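Local coordinates for protein glycerol kinase, putative (PDB 2W40) that probably catalyses the ATP-dependent phosphorylation of glycerol to sn-glycerol 3-phosphate, as a glycerol kinase of the FGGY family, at residues 82-90 against 99-107; 317-328 against 377-385. All blocks are in the same frame, centred on the assembly; numbering follows the deposited sequence.

Contact 1: residues 82-90 against 99-107. With EDO (1,2-ethanediol), chain B; EDO (1,2-ethanediol), chain D.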
loop_
_atom_site.group_PDB
_atom_site.type_symbol
_atom_site.label_atom_id
_atom_site.label_comp_id
_atom_site.label_asym_id
_atom_site.label_seq_id
_atom_site.Cartn_x
_atom_site.Cartn_y
_atom_site.Cartn_z
ATOM N N THR C 82 32.783 -11.497 8.042
ATOM C CA THR C 82 32.070 -10.240 8.047
ATOM C C THR C 82 30.609 -10.479 8.248
ATOM O O THR C 82 30.133 -11.602 8.054
ATOM C CB THR C 82 32.420 -9.429 6.744
ATOM O OG1 THR C 82 31.985 -8.098 6.917
ATOM C CG2 THR C 82 31.863 -10.067 5.482
ATOM N N ASN C 83 29.899 -9.457 8.680
ATOM C CA ASN C 83 28.561 -9.715 9.228
ATOM C C ASN C 83 27.697 -8.499 9.309
ATOM O O ASN C 83 28.187 -7.387 9.416
ATOM C CB ASN C 83 28.740 -10.166 10.702
ATOM C CG ASN C 83 29.497 -9.098 11.538
ATOM O OD1 ASN C 83 30.731 -8.928 11.372
ATOM N ND2 ASN C 83 28.769 -8.424 12.537
ATOM N N GLN C 84 26.392 -8.732 9.234
ATOM C CA GLN C 84 25.383 -7.762 9.585
ATOM C C GLN C 84 25.751 -7.215 10.997
ATOM O O GLN C 84 25.994 -8.007 11.951
ATOM C CB GLN C 84 24.005 -8.458 9.636
ATOM C CG GLN C 84 23.933 -9.738 10.437
ATOM C CD GLN C 84 22.531 -10.115 10.940
ATOM O OE1 GLN C 84 21.705 -9.242 11.218
ATOM N NE2 GLN C 84 22.313 -11.411 11.145
ATOM N N ARG C 85 25.822 -5.905 11.098
ATOM C CA ARG C 85 26.256 -5.228 12.293
ATOM C C ARG C 85 25.024 -5.066 13.265
ATOM O O ARG C 85 23.885 -5.317 12.829
ATOM C CB ARG C 85 26.861 -3.918 11.924
ATOM C CG ARG C 85 28.089 -4.046 10.990
ATOM C CD ARG C 85 28.605 -2.689 10.389
ATOM N NE ARG C 85 27.503 -2.093 9.675
ATOM C CZ ARG C 85 27.440 -0.815 9.302
ATOM N NH1 ARG C 85 28.503 -0.023 9.450
ATOM N NH2 ARG C 85 26.303 -0.306 8.850
ATOM N N GLU C 86 25.292 -4.584 14.495
ATOM C CA GLU C 86 24.333 -4.162 15.513
ATOM C C GLU C 86 23.515 -5.317 16.122
ATOM O O GLU C 86 23.231 -5.328 17.289
ATOM C CB GLU C 86 23.413 -3.064 15.058
ATOM C CG GLU C 86 24.093 -1.738 14.659
ATOM C CD GLU C 86 24.458 -1.640 13.179
ATOM O OE1 GLU C 86 23.915 -2.421 12.355
ATOM O OE2 GLU C 86 25.272 -0.753 12.806
ATOM N N THR C 87 23.118 -6.239 15.280
ATOM C CA THR C 87 22.386 -7.432 15.688
ATOM C C THR C 87 23.163 -8.041 16.862
ATOM O O THR C 87 24.380 -8.163 16.832
ATOM C CB THR C 87 22.334 -8.406 14.526
ATOM O OG1 THR C 87 21.561 -7.789 13.481
ATOM C CG2 THR C 87 21.699 -9.761 14.957
ATOM N N VAL C 88 22.401 -8.418 17.905
ATOM C CA VAL C 88 23.027 -8.805 19.195
ATOM C C VAL C 88 22.391 -10.119 19.705
ATOM O O VAL C 88 21.162 -10.340 19.610
ATOM C CB VAL C 88 23.052 -7.651 20.249
ATOM C CG1 VAL C 88 21.628 -7.296 20.632
ATOM C CG2 VAL C 88 23.916 -8.012 21.456
ATOM N N ILE C 89 23.285 -10.926 20.254
ATOM C CA ILE C 89 22.909 -12.227 20.923
ATOM C C ILE C 89 23.628 -12.183 22.298
ATOM O O ILE C 89 24.776 -11.773 22.430
ATOM C CB ILE C 89 23.326 -13.479 20.131
ATOM C CG1 ILE C 89 22.774 -13.464 18.697
ATOM C CG2 ILE C 89 22.874 -14.806 20.822
ATOM C CD1 ILE C 89 23.793 -14.210 17.828
ATOM N N ILE C 90 22.905 -12.659 23.302
ATOM C CA ILE C 90 23.461 -12.872 24.654
ATOM C C ILE C 90 23.333 -14.414 24.879
ATOM O O ILE C 90 22.236 -15.038 24.720
ATOM C CB ILE C 90 22.766 -12.063 25.775
ATOM C CG1 ILE C 90 22.778 -10.570 25.399
ATOM C CG2 ILE C 90 23.412 -12.291 27.165
ATOM C CD1 ILE C 90 22.107 -9.607 26.402
ATOM N N LEU C 99 20.510 -17.203 25.173
ATOM C CA LEU C 99 19.512 -16.972 26.198
ATOM C C LEU C 99 18.256 -16.359 25.587
ATOM O O LEU C 99 17.252 -16.219 26.286
ATOM C CB LEU C 99 20.137 -16.131 27.314
ATOM C CG LEU C 99 21.310 -16.762 28.069
ATOM C CD1 LEU C 99 21.874 -15.697 28.918
ATOM C CD2 LEU C 99 20.868 -17.843 28.989
ATOM N N TYR C 100 18.353 -15.892 24.331
ATOM C CA TYR C 100 17.281 -15.328 23.588
ATOM C C TYR C 100 17.679 -15.338 22.133
ATOM O O TYR C 100 18.828 -15.488 21.846
ATOM C CB TYR C 100 17.026 -13.897 24.072
ATOM C CG TYR C 100 15.686 -13.327 23.542
ATOM C CD1 TYR C 100 14.516 -13.616 24.187
ATOM C CD2 TYR C 100 15.614 -12.461 22.422
ATOM C CE1 TYR C 100 13.273 -13.136 23.666
ATOM C CE2 TYR C 100 14.454 -11.944 21.960
ATOM C CZ TYR C 100 13.256 -12.259 22.578
ATOM O OH TYR C 100 12.007 -11.813 22.155
ATOM N N ASN C 101 16.720 -15.172 21.220
ATOM C CA ASN C 101 17.055 -14.980 19.794
ATOM C C ASN C 101 18.007 -13.813 19.593
ATOM O O ASN C 101 18.100 -12.911 20.405
ATOM C CB ASN C 101 15.824 -14.743 18.949
ATOM C CG ASN C 101 15.060 -16.032 18.528
ATOM O OD1 ASN C 101 13.834 -15.954 18.180
ATOM N ND2 ASN C 101 15.662 -17.153 18.620
ATOM N N ALA C 102 18.646 -13.762 18.430
ATOM C CA ALA C 102 19.291 -12.523 18.014
ATOM C C ALA C 102 18.174 -11.457 17.843
ATOM O O ALA C 102 17.194 -11.706 17.217
ATOM C CB ALA C 102 20.099 -12.715 16.707
ATOM N N ILE C 103 18.407 -10.218 18.339
ATOM C CA ILE C 103 17.601 -9.079 18.038
ATOM C C ILE C 103 18.348 -8.243 16.994
ATOM O O ILE C 103 19.496 -7.812 17.210
ATOM C CB ILE C 103 17.289 -8.201 19.267
ATOM C CG1 ILE C 103 16.502 -9.044 20.324
ATOM C CG2 ILE C 103 16.397 -7.018 18.830
ATOM C CD1 ILE C 103 16.205 -8.328 21.639
ATOM N N VAL C 104 17.703 -8.150 15.816
ATOM C CA VAL C 104 18.377 -7.669 14.587
ATOM C C VAL C 104 18.464 -6.160 14.638
ATOM O O VAL C 104 17.658 -5.447 15.329
ATOM C CB VAL C 104 17.648 -8.235 13.320
ATOM C CG1 VAL C 104 18.293 -7.883 12.015
ATOM C CG2 VAL C 104 17.597 -9.780 13.385
ATOM N N TRP C 105 19.392 -5.639 13.852
ATOM C CA TRP C 105 19.570 -4.157 13.704
ATOM C C TRP C 105 18.240 -3.458 13.365
ATOM O O TRP C 105 18.062 -2.322 13.664
ATOM C CB TRP C 105 20.738 -3.883 12.751
ATOM C CG TRP C 105 20.550 -4.358 11.354
ATOM C CD1 TRP C 105 20.940 -5.561 10.866
ATOM C CD2 TRP C 105 20.024 -3.611 10.230
ATOM N NE1 TRP C 105 20.692 -5.626 9.499
ATOM C CE2 TRP C 105 20.128 -4.453 9.083
ATOM C CE3 TRP C 105 19.587 -2.284 10.049
ATOM C CZ2 TRP C 105 19.686 -4.009 7.776
ATOM C CZ3 TRP C 105 19.206 -1.854 8.802
ATOM C CH2 TRP C 105 19.248 -2.718 7.680
ATOM N N LEU C 106 17.455 -4.084 12.514
ATOM C CA LEU C 106 16.139 -3.588 12.046
ATOM C C LEU C 106 15.008 -3.571 13.108
ATOM O O LEU C 106 13.955 -2.945 12.875
ATOM C CB LEU C 106 15.666 -4.394 10.841
ATOM C CG LEU C 106 16.306 -4.066 9.484
ATOM C CD1 LEU C 106 15.968 -5.192 8.427
ATOM C CD2 LEU C 106 15.855 -2.602 8.991
ATOM N N ASP C 107 15.239 -4.213 14.250
ATOM C CA ASP C 107 14.240 -4.265 15.320
ATOM C C ASP C 107 14.083 -2.850 15.877
ATOM O O ASP C 107 15.039 -2.151 16.091
ATOM C CB ASP C 107 14.725 -5.227 16.430
ATOM C CG ASP C 107 13.702 -5.484 17.521
ATOM O OD1 ASP C 107 13.033 -6.553 17.502
ATOM O OD2 ASP C 107 13.600 -4.564 18.359
HETATM C C1 EDO B . 9.873 -14.095 22.786
HETATM O O1 EDO B . 9.946 -12.756 23.521
HETATM C C2 EDO B . 10.162 -14.461 21.270
HETATM O O2 EDO B . 11.586 -14.713 20.808
HETATM C C1 EDO D . 9.485 -5.645 12.570
HETATM O O1 EDO D . 7.930 -5.413 12.502
HETATM C C2 EDO D . 10.674 -4.649 12.174
HETATM O O2 EDO D . 11.398 -3.575 12.931
HETATM O O HOH W 1 20.097 -13.103 22.625
#

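Contact 2: residues 317-328 against 377-385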
loop_
_atom_site.group_PDB
_atom_site.type_symbol
_atom_site.label_atom_id
_atom_site.label_comp_id
_atom_site.label_asym_id
_atom_site.label_seq_id
_atom_site.Cartn_x
_atom_site.Cartn_y
_atom_site.Cartn_z
ATOM N N GLY C 317 12.723 -3.955 2.001
ATOM C CA GLY C 317 11.466 -3.522 1.366
ATOM C C GLY C 317 11.049 -4.459 0.203
ATOM O O GLY C 317 9.902 -4.864 0.099
ATOM N N VAL C 318 12.026 -4.799 -0.637
ATOM C CA VAL C 318 11.741 -5.624 -1.750
ATOM C C VAL C 318 11.266 -6.982 -1.256
ATOM O O VAL C 318 10.325 -7.608 -1.821
ATOM C CB VAL C 318 12.990 -5.693 -2.744
ATOM C CG1 VAL C 318 12.721 -6.840 -3.825
ATOM C CG2 VAL C 318 13.259 -4.302 -3.317
ATOM N N SER C 319 11.886 -7.457 -0.169
ATOM C CA SER C 319 11.481 -8.716 0.459
ATOM C C SER C 319 10.036 -8.690 1.001
ATOM O O SER C 319 9.333 -9.668 0.947
ATOM C CB SER C 319 12.475 -9.146 1.527
ATOM O OG SER C 319 13.745 -9.382 0.855
ATOM N N TRP C 320 9.698 -7.522 1.575
ATOM C CA TRP C 320 8.355 -7.297 2.050
ATOM C C TRP C 320 7.311 -7.352 0.894
ATOM O O TRP C 320 6.251 -7.980 0.982
ATOM C CB TRP C 320 8.247 -6.050 2.857
ATOM C CG TRP C 320 6.913 -5.785 3.467
ATOM C CD1 TRP C 320 6.494 -6.127 4.728
ATOM C CD2 TRP C 320 5.851 -5.063 2.862
ATOM N NE1 TRP C 320 5.211 -5.699 4.926
ATOM C CE2 TRP C 320 4.803 -5.009 3.811
ATOM C CE3 TRP C 320 5.695 -4.418 1.639
ATOM C CZ2 TRP C 320 3.621 -4.383 3.539
ATOM C CZ3 TRP C 320 4.448 -3.809 1.366
ATOM C CH2 TRP C 320 3.486 -3.756 2.323
ATOM N N LEU C 321 7.661 -6.712 -0.196
ATOM C CA LEU C 321 6.838 -6.702 -1.419
ATOM C C LEU C 321 6.636 -8.115 -1.909
ATOM O O LEU C 321 5.554 -8.461 -2.319
ATOM C CB LEU C 321 7.483 -5.843 -2.491
ATOM C CG LEU C 321 7.529 -4.323 -2.213
ATOM C CD1 LEU C 321 8.423 -3.683 -3.296
ATOM C CD2 LEU C 321 6.133 -3.701 -2.249
ATOM N N LEU C 322 7.701 -8.898 -1.952
ATOM C CA LEU C 322 7.627 -10.265 -2.445
ATOM C C LEU C 322 6.703 -11.063 -1.506
ATOM O O LEU C 322 5.847 -11.856 -1.914
ATOM C CB LEU C 322 9.027 -10.866 -2.359
ATOM C CG LEU C 322 9.172 -12.288 -2.853
ATOM C CD1 LEU C 322 8.743 -12.400 -4.326
ATOM C CD2 LEU C 322 10.642 -12.766 -2.652
ATOM N N LYS C 323 6.891 -10.951 -0.197
ATOM C CA LYS C 323 6.109 -11.753 0.707
ATOM C C LYS C 323 4.613 -11.456 0.583
ATOM O O LYS C 323 3.778 -12.363 0.781
ATOM C CB LYS C 323 6.551 -11.434 2.103
ATOM C CG LYS C 323 5.810 -12.125 3.212
ATOM C CD LYS C 323 6.338 -11.705 4.654
ATOM C CE LYS C 323 5.342 -12.133 5.929
ATOM N NZ LYS C 323 5.437 -13.651 6.305
ATOM N N ASN C 324 4.271 -10.181 0.325
ATOM C CA ASN C 324 2.888 -9.720 0.255
ATOM C C ASN C 324 2.373 -9.606 -1.173
ATOM O O ASN C 324 1.293 -9.055 -1.384
ATOM C CB ASN C 324 2.768 -8.437 1.033
ATOM C CG ASN C 324 3.095 -8.665 2.483
ATOM O OD1 ASN C 324 4.219 -8.334 2.983
ATOM N ND2 ASN C 324 2.269 -9.409 3.108
ATOM N N LYS C 325 3.129 -10.219 -2.115
ATOM C CA LYS C 325 2.624 -10.524 -3.457
ATOM C C LYS C 325 2.579 -9.347 -4.386
ATOM O O LYS C 325 2.008 -9.437 -5.455
ATOM C CB LYS C 325 1.244 -11.218 -3.472
ATOM C CG LYS C 325 1.062 -12.389 -2.556
ATOM C CD LYS C 325 2.058 -13.444 -2.734
ATOM C CE LYS C 325 1.652 -14.621 -1.837
ATOM N NZ LYS C 325 2.713 -15.024 -0.911
ATOM N N LEU C 326 3.225 -8.263 -4.009
ATOM C CA LEU C 326 3.301 -7.104 -4.845
ATOM C C LEU C 326 4.373 -7.257 -5.930
ATOM O O LEU C 326 4.343 -6.551 -6.931
ATOM C CB LEU C 326 3.526 -5.888 -3.976
ATOM C CG LEU C 326 2.285 -5.519 -3.147
ATOM C CD1 LEU C 326 2.602 -4.556 -1.987
ATOM C CD2 LEU C 326 1.121 -5.003 -4.026
ATOM N N ILE C 327 5.350 -8.139 -5.715
ATOM C CA ILE C 327 6.298 -8.476 -6.754
ATOM C C ILE C 327 6.319 -9.995 -6.768
ATOM O O ILE C 327 6.196 -10.677 -5.760
ATOM C CB ILE C 327 7.630 -7.750 -6.551
ATOM C CG1 ILE C 327 8.481 -7.699 -7.828
ATOM C CG2 ILE C 327 8.384 -8.336 -5.383
ATOM C CD1 ILE C 327 9.875 -6.986 -7.680
ATOM N N ASP C 328 6.405 -10.552 -7.964
ATOM C CA ASP C 328 6.502 -12.024 -8.106
ATOM C C ASP C 328 7.956 -12.507 -7.887
ATOM O O ASP C 328 8.158 -13.626 -7.458
ATOM C CB ASP C 328 6.022 -12.447 -9.522
ATOM C CG ASP C 328 4.506 -12.213 -9.747
ATOM O OD1 ASP C 328 3.728 -12.035 -8.793
ATOM O OD2 ASP C 328 4.073 -12.227 -10.904
ATOM N N ARG C 377 0.405 -2.846 -9.085
ATOM C CA ARG C 377 1.559 -3.355 -8.297
ATOM C C ARG C 377 2.871 -2.735 -8.735
ATOM O O ARG C 377 3.710 -2.304 -7.916
ATOM C CB ARG C 377 1.725 -4.900 -8.511
ATOM C CG ARG C 377 0.723 -5.693 -8.024
ATOM C CD ARG C 377 1.102 -7.135 -8.039
ATOM N NE ARG C 377 1.293 -7.775 -9.347
ATOM C CZ ARG C 377 1.999 -8.892 -9.479
ATOM N NH1 ARG C 377 2.536 -9.494 -8.398
ATOM N NH2 ARG C 377 2.146 -9.484 -10.686
ATOM N N SER C 378 3.057 -2.701 -10.034
ATOM C CA SER C 378 4.267 -2.157 -10.655
ATOM C C SER C 378 4.587 -0.745 -10.163
ATOM O O SER C 378 5.728 -0.432 -9.866
ATOM C CB SER C 378 4.146 -2.168 -12.191
ATOM O OG SER C 378 3.245 -1.101 -12.653
ATOM N N HIS C 379 3.593 0.132 -10.090
ATOM C CA HIS C 379 3.828 1.488 -9.660
ATOM C C HIS C 379 4.224 1.558 -8.192
ATOM O O HIS C 379 5.050 2.384 -7.786
ATOM C CB HIS C 379 2.576 2.369 -9.853
ATOM C CG HIS C 379 1.992 2.350 -11.219
ATOM N ND1 HIS C 379 2.536 3.030 -12.300
ATOM C CD2 HIS C 379 0.828 1.844 -11.652
ATOM C CE1 HIS C 379 1.729 2.907 -13.348
ATOM N NE2 HIS C 379 0.690 2.185 -12.977
ATOM N N ILE C 380 3.640 0.683 -7.383
ATOM C CA ILE C 380 3.970 0.609 -5.931
ATOM C C ILE C 380 5.403 0.145 -5.733
ATOM O O ILE C 380 6.129 0.680 -4.926
ATOM C CB ILE C 380 2.938 -0.268 -5.178
ATOM C CG1 ILE C 380 1.513 0.368 -5.350
ATOM C CG2 ILE C 380 3.399 -0.589 -3.748
ATOM C CD1 ILE C 380 0.304 -0.551 -4.856
ATOM N N VAL C 381 5.765 -0.907 -6.469
ATOM C CA VAL C 381 7.159 -1.400 -6.492
ATOM C C VAL C 381 8.155 -0.307 -6.881
ATOM O O VAL C 381 9.138 -0.051 -6.143
ATOM C CB VAL C 381 7.259 -2.681 -7.410
ATOM C CG1 VAL C 381 8.762 -3.086 -7.599
ATOM C CG2 VAL C 381 6.435 -3.763 -6.801
ATOM N N ARG C 382 7.891 0.371 -7.991
ATOM C CA ARG C 382 8.746 1.482 -8.449
ATOM C C ARG C 382 8.857 2.561 -7.403
ATOM O O ARG C 382 9.923 3.089 -7.195
ATOM C CB ARG C 382 8.246 2.036 -9.808
ATOM C CG ARG C 382 9.103 3.146 -10.293
ATOM C CD ARG C 382 8.717 3.734 -11.625
ATOM N NE ARG C 382 9.591 4.869 -11.744
ATOM C CZ ARG C 382 10.638 5.003 -12.536
ATOM N NH1 ARG C 382 10.879 4.146 -13.538
ATOM N NH2 ARG C 382 11.401 6.056 -12.361
ATOM N N ALA C 383 7.750 2.844 -6.711
ATOM C CA ALA C 383 7.730 3.984 -5.776
ATOM C C ALA C 383 8.679 3.593 -4.587
ATOM O O ALA C 383 9.383 4.402 -4.010
ATOM C CB ALA C 383 6.227 4.275 -5.252
ATOM N N LEU C 384 8.612 2.310 -4.190
ATOM C CA LEU C 384 9.475 1.847 -3.039
ATOM C C LEU C 384 10.983 2.079 -3.458
ATOM O O LEU C 384 11.772 2.658 -2.702
ATOM C CB LEU C 384 9.236 0.427 -2.603
ATOM C CG LEU C 384 10.107 -0.024 -1.449
ATOM C CD1 LEU C 384 9.383 -0.852 -0.383
ATOM C CD2 LEU C 384 11.391 -0.726 -1.945
ATOM N N LEU C 385 11.279 1.718 -4.714
ATOM C CA LEU C 385 12.649 1.819 -5.246
ATOM C C LEU C 385 13.059 3.267 -5.345
ATOM O O LEU C 385 14.138 3.683 -4.898
ATOM C CB LEU C 385 12.686 1.120 -6.590
ATOM C CG LEU C 385 12.573 -0.409 -6.482
ATOM C CD1 LEU C 385 12.560 -0.971 -7.935
ATOM C CD2 LEU C 385 13.660 -1.050 -5.631
#

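Contact 1: residues 82-90 against 99-107
Trp-105 lies against the loop 84-87 and presents the edge of its indole, on the CD1 side, to two polar side chains. Thr-87 OG1 sits in the ring plane, 3.5 Å from Trp-105 CD1. Gln-84 OE1 is also in that plane, and its amide stands nearly upright to the ring, 81° between planes. With CG between its backbone N and carbonyl carbon (chi1 63°), the indole is directed toward Gln-84 and Thr-87. Leu-106 CG lies over one face of the indole, offset toward the rim.

Thr-87 OG1 has two roles. It accepts a bond from Trp-105 N at 3.1 Å, bent to 145°. It donates to Gln-84 OE1 at 2.7 Å, reaching that oxygen from above the carbonyl plane. Farther out, Gln-84 NE2 bonds to Gln-11, which holds the amide at both ends, and Trp-105 NE1 bonds to Thr-13 OG1. Glu-86 crosses the start of the tryptophan side chain obliquely, with OE1 3.5 Å from Trp-105 CB.

Beyond the loop the backbones run antiparallel. Val-88 and Ile-103 form a single hydrogen-bonded pair: Val-88 N to Ile-103 O and Ile-103 N to Val-88 O are each 3.0 Å. Alongside it Ala-102 CB presses on Ile-89 CG1 at 3.4 Å, tighter than usual carbon contact. Farther on, Leu-99 N bonds to Ile-90 O at 2.8 Å, and a water links Ile-90 N to Tyr-100 O.

Glu-86 OE1 and Arg-85 N both bond to the bound glycerol, while Glu-86 OE2 pairs with Arg-189 and the Arg-85 guanidinium with Glu-308. The loop after strand 74-83 thus forms part of the glycerol site in the N-terminal domain of an FGGY kinase, with Trp-105 packed against the loop.

Contact 2: residues 317-328 against 377-385
Arg-377 reaches across to the segment 325-328 and grips it with the edge of its guanidinium. NH1 makes two bonds. One goes to Asp-328 OD1 at 2.8 Å, nearly straight at 169° and within the guanidinium plane. The other goes to Lys-325 O at 3.0 Å and is more bent. NH2 adds a weak bond to Asp-328 OD2 at 3.4 Å. The carboxylate is turned 49° from the guanidinium, and OD1 is met from above the carboxylate plane. A bend at chi3 brings the head of the arginine to this position. Its aliphatic part passes Leu-326, with Arg-377 CD 3.5 Å from Leu-326 O and CG near Leu-326 CD2.

One turn along the helix, Val-381 touches both Leu-326 O and Leu-321 CD1 with its CG2. Its CG1 meets Ile-327 CD1 at 4.1 Å, the two side chains crossing at about a right angle. Helices 317-323 and 377-385 pack antiparallel, 164° between directions, within the C-terminal domain of the FGGY kinase fold. Their axes come within 10.6 Å at closest. A Schellman motif ends the first helix, with Lys-325 as its C' residue at positive phi. This ending brings Lys-325 O and Leu-326 to Arg-377.

At the other end Leu-384 CD1 rests on Gly-317 CA at 3.8 Å. Val-318 CG2 meets Leu-385 CD2 beside it. Phe-348 of strand 347-349 packs on Ile-380 and Leu-384, and Ile-336 of helix 333-339 on Ile-327 and Val-381. Asn-324 of the second subunit packs on Leu-326 and Arg-377, and Trp-320 NE1 bonds to Thr-375 O of that subunit.

Contact 1 belongs to the N-terminal part of the FGGY kinase and contact 2 to the C-terminal part. Their centres are about 26 Å apart, and the nearest atoms, about 7 Å apart, do not touch. Both are largely buried, contact 2 with an exposed rim. Contact 1 is a strand and loop pairing, held by backbone bonds and a polar network beside the glycerol. Contact 2 joins two helices through aliphatic side chains, with its ion pair at the rim and the second subunit close by. The two share no helix or strand. Trp-105 lies near Thr-270 and Val-318 near Gly-315, both ADP-binding residues, consistent with a nucleotide site between the two halves.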